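High choriolytic enzyme 1 (Oryzias latipes, PDB 3VTG) is a zinc metalloprotease of the astacin family that digests the inner layer of the fish egg envelope, so that the young fish can hatch. Local coordinates at residues 47-52 against 191-196; 113-118 against 145-150; 152-157 against 167-172. All blocks are in the same frame, centred on the assembly; numbering follows the deposited sequence.

Interaction 1: 47-52 against 191-196; sequences GKTCIR and TRINVL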
# COMPACT_ATOMS: atom_id res chain seq x y z
N GLY A 47 11.32 12.24 -3.32
CA GLY A 47 11.83 12.71 -4.60
C GLY A 47 10.78 13.11 -5.62
O GLY A 47 10.97 14.08 -6.36
N LYS A 48 9.67 12.38 -5.66
CA LYS A 48 8.67 12.55 -6.72
C LYS A 48 7.23 12.76 -6.25
O LYS A 48 6.32 12.83 -7.08
CB LYS A 48 8.77 11.39 -7.74
CG LYS A 48 10.09 11.37 -8.51
CD LYS A 48 10.00 10.56 -9.79
CE LYS A 48 11.23 10.76 -10.66
NZ LYS A 48 11.35 12.15 -11.18
N THR A 49 7.01 12.87 -4.94
CA THR A 49 5.68 13.23 -4.41
C THR A 49 5.76 14.36 -3.39
O THR A 49 6.85 14.77 -2.98
CB THR A 49 4.93 12.03 -3.76
OG1 THR A 49 5.36 11.86 -2.40
CG2 THR A 49 5.13 10.73 -4.54
N CYS A 50 4.59 14.85 -2.98
CA CYS A 50 4.49 15.88 -1.94
C CYS A 50 4.22 15.30 -0.54
O CYS A 50 3.92 16.04 0.40
CB CYS A 50 3.46 16.96 -2.33
SG CYS A 50 1.71 16.47 -2.32
N ILE A 51 4.35 13.98 -0.42
CA ILE A 51 4.20 13.28 0.86
C ILE A 51 5.49 13.37 1.67
O ILE A 51 6.57 13.12 1.15
CB ILE A 51 3.84 11.78 0.65
CG1 ILE A 51 2.58 11.60 -0.21
CG2 ILE A 51 3.73 11.04 1.97
CD1 ILE A 51 1.31 12.20 0.36
N ARG A 52 5.35 13.74 2.94
CA ARG A 52 6.48 13.76 3.87
C ARG A 52 6.12 13.08 5.19
O ARG A 52 5.32 13.60 5.96
CB ARG A 52 6.95 15.20 4.16
CG ARG A 52 7.35 16.02 2.95
CD ARG A 52 8.66 15.56 2.33
NE ARG A 52 8.99 16.39 1.18
CZ ARG A 52 8.61 16.15 -0.07
NH1 ARG A 52 7.88 15.07 -0.36
NH2 ARG A 52 8.95 16.98 -1.05
N THR A 191 2.32 8.41 -9.71
CA THR A 191 1.33 9.29 -10.34
C THR A 191 0.04 9.34 -9.51
O THR A 191 -0.52 10.41 -9.28
CB THR A 191 1.03 8.85 -11.79
OG1 THR A 191 2.24 8.92 -12.56
CG2 THR A 191 -0.02 9.74 -12.44
N ARG A 192 -0.41 8.17 -9.04
CA ARG A 192 -1.63 8.08 -8.24
C ARG A 192 -1.56 8.89 -6.95
O ARG A 192 -2.52 9.58 -6.61
CB ARG A 192 -1.95 6.62 -7.92
CG ARG A 192 -2.47 5.83 -9.11
CD ARG A 192 -2.32 4.35 -8.84
NE ARG A 192 -2.69 3.55 -10.00
CZ ARG A 192 -2.59 2.23 -10.06
NH1 ARG A 192 -2.10 1.54 -9.04
NH2 ARG A 192 -2.96 1.59 -11.16
N ILE A 193 -0.43 8.81 -6.25
CA ILE A 193 -0.20 9.62 -5.05
C ILE A 193 -0.34 11.11 -5.40
O ILE A 193 -1.05 11.85 -4.72
CB ILE A 193 1.18 9.34 -4.43
CG1 ILE A 193 1.26 7.90 -3.90
CG2 ILE A 193 1.49 10.35 -3.32
CD1 ILE A 193 2.67 7.41 -3.63
N ASN A 194 0.32 11.52 -6.48
CA ASN A 194 0.33 12.91 -6.90
C ASN A 194 -1.04 13.43 -7.33
O ASN A 194 -1.37 14.59 -7.07
CB ASN A 194 1.38 13.14 -7.99
CG ASN A 194 2.80 13.06 -7.47
OD1 ASN A 194 3.72 12.71 -8.20
ND2 ASN A 194 2.98 13.38 -6.20
N VAL A 195 -1.84 12.58 -7.97
CA VAL A 195 -3.20 12.95 -8.36
C VAL A 195 -4.12 13.04 -7.14
O VAL A 195 -4.82 14.04 -6.95
CB VAL A 195 -3.78 12.01 -9.44
CG1 VAL A 195 -5.23 12.35 -9.73
CG2 VAL A 195 -2.96 12.09 -10.72
N LEU A 196 -4.09 12.01 -6.29
CA LEU A 196 -4.95 11.97 -5.11
C LEU A 196 -4.69 13.14 -4.16
O LEU A 196 -5.63 13.76 -3.65
CB LEU A 196 -4.80 10.63 -4.37
CG LEU A 196 -5.67 10.40 -3.13
CD1 LEU A 196 -7.15 10.38 -3.48
CD2 LEU A 196 -5.28 9.10 -2.43
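Thr49, which lies against Ile193 and Asn194, has its hydroxyl gripped by the backbone on two counts. OG1 accepts from Ile51 N at 3.1 Å, with an N-H...O angle of 158°, which closes an ST turn, and it donates to Phe45 O just upstream. With the oxygen committed to its own chain, the carbon side of the threonine faces the helix: Thr49 CB and CG2 each lie 3.9 Å from Ile193 CG2. The same methyl serves two residues, since Ile193 CG2 also comes within 3.5 Å of Ile51 CG1, the two isoleucine side chains crossing at about a right angle. With CG1 of Ile193 beside the backbone N (chi1 -65°), the CG2 branch stands anti to that nitrogen, directed at the turn. Leu105 of helix 94-105 touches both isoleucines and extends the apolar cluster. Nearer the surface, the side chain of Asn194 crosses that of Thr49 almost perpendicularly and lies against the backbone there. The turn is also braced by Arg52. Its NH1 donates to Thr49 O and to Ile51 O, both at 2.8 Å; the two oxygens lie close to the guanidinium plane, whereas the nitrogen stands above each carbonyl plane. One nitrogen thus bridges two carbonyls of the turn, which is likely to stiffen it. Alongside, Cys50 SG is joined to Cys199 SG beyond the end of the helix. A hydrogen-bonded turn here presents carbon atoms to a helix face, within the astacin-type (peptidase M12A) protease domain that this chain forms: the turn leading into strand 51-55, an edge strand of the five-stranded sheet, packs against helix 187-196 and is disulfide-linked to the C-terminal tail.

Interaction 2: 113-118 against 145-150; sequences RSDRDS and TPYDYS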
# COMPACT_ATOMS: atom_id res chain seq x y z
N ARG A 113 -9.02 -3.61 -8.09
CA ARG A 113 -9.54 -2.51 -8.90
C ARG A 113 -10.84 -2.90 -9.60
O ARG A 113 -11.03 -4.06 -9.96
CB ARG A 113 -8.52 -2.08 -9.96
CG ARG A 113 -7.45 -1.13 -9.47
CD ARG A 113 -6.44 -0.85 -10.58
NE ARG A 113 -7.04 -0.29 -11.78
CZ ARG A 113 -6.85 0.95 -12.23
NH1 ARG A 113 -6.06 1.80 -11.58
NH2 ARG A 113 -7.45 1.34 -13.34
N SER A 114 -11.73 -1.93 -9.78
CA SER A 114 -13.03 -2.17 -10.41
C SER A 114 -12.92 -2.75 -11.82
O SER A 114 -13.84 -3.43 -12.27
CB SER A 114 -13.84 -0.88 -10.44
OG SER A 114 -13.16 0.12 -11.17
N ASP A 115 -11.81 -2.48 -12.50
CA ASP A 115 -11.60 -2.94 -13.87
C ASP A 115 -10.73 -4.19 -13.98
O ASP A 115 -10.34 -4.58 -15.08
CB ASP A 115 -11.02 -1.80 -14.73
CG ASP A 115 -9.69 -1.27 -14.22
OD1 ASP A 115 -9.20 -1.73 -13.16
OD2 ASP A 115 -9.11 -0.39 -14.89
N ARG A 116 -10.45 -4.84 -12.85
CA ARG A 116 -9.47 -5.92 -12.79
C ARG A 116 -9.74 -7.13 -13.69
O ARG A 116 -8.80 -7.78 -14.15
CB ARG A 116 -9.25 -6.38 -11.34
CG ARG A 116 -10.42 -7.12 -10.71
CD ARG A 116 -10.22 -8.62 -10.75
NE ARG A 116 -11.34 -9.36 -10.17
CZ ARG A 116 -11.53 -9.54 -8.86
NH1 ARG A 116 -10.69 -9.02 -7.98
NH2 ARG A 116 -12.58 -10.24 -8.44
N ASP A 117 -11.02 -7.44 -13.94
CA ASP A 117 -11.38 -8.61 -14.75
C ASP A 117 -10.96 -8.47 -16.23
O ASP A 117 -11.01 -9.45 -16.98
CB ASP A 117 -12.87 -8.94 -14.61
CG ASP A 117 -13.20 -9.61 -13.27
OD1 ASP A 117 -12.31 -10.21 -12.64
OD2 ASP A 117 -14.38 -9.53 -12.85
N SER A 118 -10.55 -7.27 -16.63
CA SER A 118 -10.00 -7.06 -17.97
C SER A 118 -8.49 -7.32 -18.03
O SER A 118 -7.89 -7.22 -19.10
CB SER A 118 -10.31 -5.64 -18.45
OG SER A 118 -11.70 -5.38 -18.41
N THR A 145 -6.02 6.53 -13.96
CA THR A 145 -4.84 5.71 -14.22
C THR A 145 -5.28 4.30 -14.63
O THR A 145 -6.37 3.86 -14.24
CB THR A 145 -3.89 5.65 -13.00
OG1 THR A 145 -4.46 4.83 -11.96
CG2 THR A 145 -3.61 7.06 -12.46
N PRO A 146 -4.45 3.59 -15.41
CA PRO A 146 -4.81 2.27 -15.88
C PRO A 146 -4.39 1.18 -14.89
O PRO A 146 -3.64 1.45 -13.95
CB PRO A 146 -4.00 2.13 -17.16
CG PRO A 146 -2.74 2.88 -16.87
CD PRO A 146 -3.11 3.98 -15.90
N TYR A 147 -4.89 -0.03 -15.11
CA TYR A 147 -4.45 -1.19 -14.36
C TYR A 147 -2.95 -1.38 -14.60
O TYR A 147 -2.48 -1.34 -15.73
CB TYR A 147 -5.20 -2.43 -14.83
CG TYR A 147 -5.11 -3.60 -13.89
CD1 TYR A 147 -6.10 -3.83 -12.94
CD2 TYR A 147 -4.02 -4.48 -13.94
CE1 TYR A 147 -6.02 -4.91 -12.07
CE2 TYR A 147 -3.93 -5.55 -13.08
CZ TYR A 147 -4.93 -5.76 -12.15
OH TYR A 147 -4.85 -6.83 -11.28
N ASP A 148 -2.20 -1.57 -13.51
CA ASP A 148 -0.75 -1.64 -13.58
C ASP A 148 -0.24 -2.95 -12.97
O ASP A 148 -0.16 -3.09 -11.75
CB ASP A 148 -0.13 -0.43 -12.86
CG ASP A 148 1.39 -0.38 -12.96
OD1 ASP A 148 2.00 -1.22 -13.66
OD2 ASP A 148 1.96 0.53 -12.33
N TYR A 149 0.13 -3.90 -13.84
CA TYR A 149 0.67 -5.18 -13.39
C TYR A 149 1.92 -4.99 -12.53
O TYR A 149 2.22 -5.83 -11.68
CB TYR A 149 1.06 -6.05 -14.59
CG TYR A 149 -0.07 -6.61 -15.42
CD1 TYR A 149 -1.01 -7.49 -14.87
CD2 TYR A 149 -0.16 -6.31 -16.78
CE1 TYR A 149 -2.02 -8.03 -15.66
CE2 TYR A 149 -1.16 -6.85 -17.57
CZ TYR A 149 -2.09 -7.70 -17.00
OH TYR A 149 -3.07 -8.23 -17.81
N SER A 150 2.65 -3.90 -12.78
CA SER A 150 3.92 -3.64 -12.10
C SER A 150 3.79 -2.83 -10.81
O SER A 150 4.80 -2.47 -10.21
CB SER A 150 4.91 -2.97 -13.06
OG SER A 150 4.64 -1.58 -13.20
O HOH W 1 -7.22 0.05 -16.89
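Charge pairing comes first, because it sets Arg113 for its contact with Thr145 and Tyr147. Arg113 grips Asp115 side-on, NE to OD1 and NH2 to OD2, each at 2.9 Å, and this salt bridge holds the guanidinium from turning. Among the hydrogen bonds across the contact, Arg113 NH2 donates to Thr145 O at 2.9 Å, near the guanidinium plane and with an N-H...O angle of 158°. NH1 adds only weak bonds to Thr145 O and OG1; that hydroxyl has a stronger partner in Asn142 O. A water bridges the segments separately, donating to Asp115 OD2 and accepting from Tyr147 N. The Pro146-Tyr147 peptide lies over one face of the Arg113 guanidinium, offset toward its rim. Van der Waals packing centres on the Tyr147 ring, swung out with CG anti to the backbone N (chi1 -164°): CE1 meets Arg116 CB at 3.6 Å and CD1 meets Arg113 CD at 3.8 Å. Asp115 OD1 is a polar neighbour near the ring plane. An alanine in place of Arg113 would remove the guanidinium, and is likely to leave Asp115 without its counter-charge and Thr145 O without its donor. Arg113, Asp115, Arg116 and Asp117 come shortly after the HExxH helix and the third zinc ligand, His109, and match the end of the extended astacin signature HExxHxxGFxHExxRxDRD.

Interaction 3: 152-157 against 167-172; sequences IMHYGR and DSITPI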
# COMPACT_ATOMS: atom_id res chain seq x y z
N ILE A 152 3.43 -1.75 -7.02
CA ILE A 152 3.88 -2.27 -5.73
C ILE A 152 2.70 -2.78 -4.90
O ILE A 152 2.89 -3.44 -3.88
CB ILE A 152 4.70 -1.20 -4.96
CG1 ILE A 152 5.69 -1.85 -3.98
CG2 ILE A 152 3.78 -0.18 -4.29
CD1 ILE A 152 6.65 -0.88 -3.33
N MET A 153 1.48 -2.49 -5.36
CA MET A 153 0.26 -2.91 -4.67
C MET A 153 -0.37 -4.19 -5.24
O MET A 153 -1.40 -4.65 -4.75
CB MET A 153 -0.78 -1.78 -4.68
CG MET A 153 -0.28 -0.45 -4.13
SD MET A 153 0.49 -0.56 -2.50
CE MET A 153 -0.93 -0.89 -1.47
N HIS A 154 0.24 -4.76 -6.28
CA HIS A 154 -0.29 -5.97 -6.91
C HIS A 154 0.21 -7.20 -6.21
O HIS A 154 1.41 -7.34 -6.01
CB HIS A 154 0.09 -6.02 -8.38
CG HIS A 154 -0.85 -6.84 -9.23
ND1 HIS A 154 -1.06 -8.16 -9.03
CD2 HIS A 154 -1.65 -6.48 -10.31
CE1 HIS A 154 -1.95 -8.61 -9.93
NE2 HIS A 154 -2.31 -7.59 -10.72
N TYR A 155 -0.70 -8.09 -5.85
CA TYR A 155 -0.34 -9.42 -5.33
C TYR A 155 0.46 -10.21 -6.36
O TYR A 155 0.24 -10.08 -7.58
CB TYR A 155 -1.60 -10.22 -5.01
CG TYR A 155 -2.23 -10.03 -3.64
CD1 TYR A 155 -1.86 -8.98 -2.79
CD2 TYR A 155 -3.22 -10.91 -3.21
CE1 TYR A 155 -2.46 -8.83 -1.54
CE2 TYR A 155 -3.83 -10.76 -1.97
CZ TYR A 155 -3.44 -9.73 -1.14
OH TYR A 155 -4.05 -9.59 0.08
N GLY A 156 1.37 -11.05 -5.88
CA GLY A 156 2.02 -12.05 -6.73
C GLY A 156 1.02 -13.12 -7.15
O GLY A 156 -0.05 -13.26 -6.55
N ARG A 157 1.38 -13.89 -8.18
CA ARG A 157 0.48 -14.89 -8.76
C ARG A 157 0.17 -16.05 -7.81
O ARG A 157 -0.82 -16.75 -7.99
CB ARG A 157 1.01 -15.41 -10.10
CG ARG A 157 2.29 -16.25 -10.01
CD ARG A 157 2.85 -16.58 -11.39
NE ARG A 157 3.19 -15.37 -12.15
CZ ARG A 157 2.60 -15.00 -13.29
NH1 ARG A 157 1.63 -15.73 -13.83
NH2 ARG A 157 2.99 -13.88 -13.90
N ASP A 167 -1.91 -21.19 -9.19
CA ASP A 167 -1.86 -19.76 -8.94
C ASP A 167 -3.21 -19.18 -8.54
O ASP A 167 -4.26 -19.58 -9.05
CB ASP A 167 -1.34 -19.04 -10.18
CG ASP A 167 0.10 -19.42 -10.53
OD1 ASP A 167 0.83 -19.92 -9.66
OD2 ASP A 167 0.49 -19.20 -11.69
N SER A 168 -3.18 -18.21 -7.63
CA SER A 168 -4.39 -17.49 -7.25
C SER A 168 -4.80 -16.46 -8.30
O SER A 168 -5.99 -16.18 -8.46
CB SER A 168 -4.19 -16.80 -5.90
OG SER A 168 -3.10 -15.89 -5.94
N ILE A 169 -3.81 -15.91 -9.01
CA ILE A 169 -4.06 -14.87 -10.02
C ILE A 169 -3.33 -15.22 -11.31
O ILE A 169 -2.14 -15.55 -11.28
CB ILE A 169 -3.56 -13.48 -9.54
CG1 ILE A 169 -4.21 -13.09 -8.21
CG2 ILE A 169 -3.83 -12.42 -10.61
CD1 ILE A 169 -3.57 -11.89 -7.55
N THR A 170 -4.04 -15.14 -12.43
CA THR A 170 -3.43 -15.32 -13.75
C THR A 170 -3.70 -14.08 -14.60
O THR A 170 -4.85 -13.78 -14.90
CB THR A 170 -3.99 -16.54 -14.49
OG1 THR A 170 -3.89 -17.70 -13.65
CG2 THR A 170 -3.22 -16.78 -15.79
N PRO A 171 -2.63 -13.35 -14.98
CA PRO A 171 -2.81 -12.24 -15.91
C PRO A 171 -3.38 -12.71 -17.25
O PRO A 171 -3.02 -13.78 -17.73
CB PRO A 171 -1.39 -11.70 -16.10
CG PRO A 171 -0.67 -12.11 -14.86
CD PRO A 171 -1.23 -13.46 -14.53
N ILE A 172 -4.29 -11.92 -17.81
CA ILE A 172 -4.91 -12.21 -19.11
C ILE A 172 -4.78 -10.99 -20.03
O ILE A 172 -4.88 -9.86 -19.55
CB ILE A 172 -6.39 -12.65 -18.98
CG1 ILE A 172 -7.23 -11.58 -18.25
CG2 ILE A 172 -6.49 -14.00 -18.27
CD1 ILE A 172 -8.73 -11.81 -18.32
O HOH W 2 -0.60 -17.13 -13.03
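Arg157 leaves its backbone with CG between N and the carbonyl carbon (chi1 68°), runs alongside Asp167, then bends at chi3 (60°) to bring NH1 within 3.7 Å of Pro171 CD. In this course Arg157 CD passes 3.5 Å from Asp167 OD2, the two side chains pointing the same way. Their charged ends nevertheless stay apart, at 4.2 Å between Arg157 NH1 and Asp167 OD2. A water sits between them: it donates to Asp167 OD2 at 2.7 Å and to Ile169 O, and accepts weakly from Arg157 NH1, whose stronger partner is Pro175 O. The backbones meet at Arg157 O, which takes a hydrogen bond from Ile169 N at 3.3 Å and a weak one from Ser168 N. Two residues before Arg157, Tyr155 CB packs on Ile169 CD1 at 3.6 Å. Next to this tyrosine, His154 ND1 donates to Tyr155 O in the carbonyl plane, on a lone pair, which fixes the imidazole's rotation. The Ser-Ile-Met-His-Tyr sequence here is the Met-turn of the metzincins; in astacins its tyrosine can bind the metal or swing aside. The Tyr155 ring meets that of His109, a zinc ligand, and its nearest side-chain atom lies about 5 Å from the zinc ion. Chemically, the contact suggests that the opposite charges of Arg157 and Asp167 are coupled only loosely, through a water, and probably more weakly than by direct contact, with one carbonyl and one isoleucine methyl fastening strand 169-171 to the chain beside the metal.

From the N terminus, interaction 1 opens first, at the start of strand 51-55, and closes last, on helix 187-196, so its loop encloses both others. Within it the chain passes through the zinc-binding helix 94-105; interaction 2 then closes the excursion through strand 120-122, and interaction 3, in series with it, closes a short loop on strand 169-171. None cross. Interactions 2 and 3 touch, with Tyr147 OH 2.7 Å from His154 NE2, while Arg192 of the helix in interaction 1 reaches Thr145 of interaction 2 and forms a salt bridge with Glu110. Together they join the sheet-bearing N-terminal region, the C-terminal helix and the irregular segments beside the zinc.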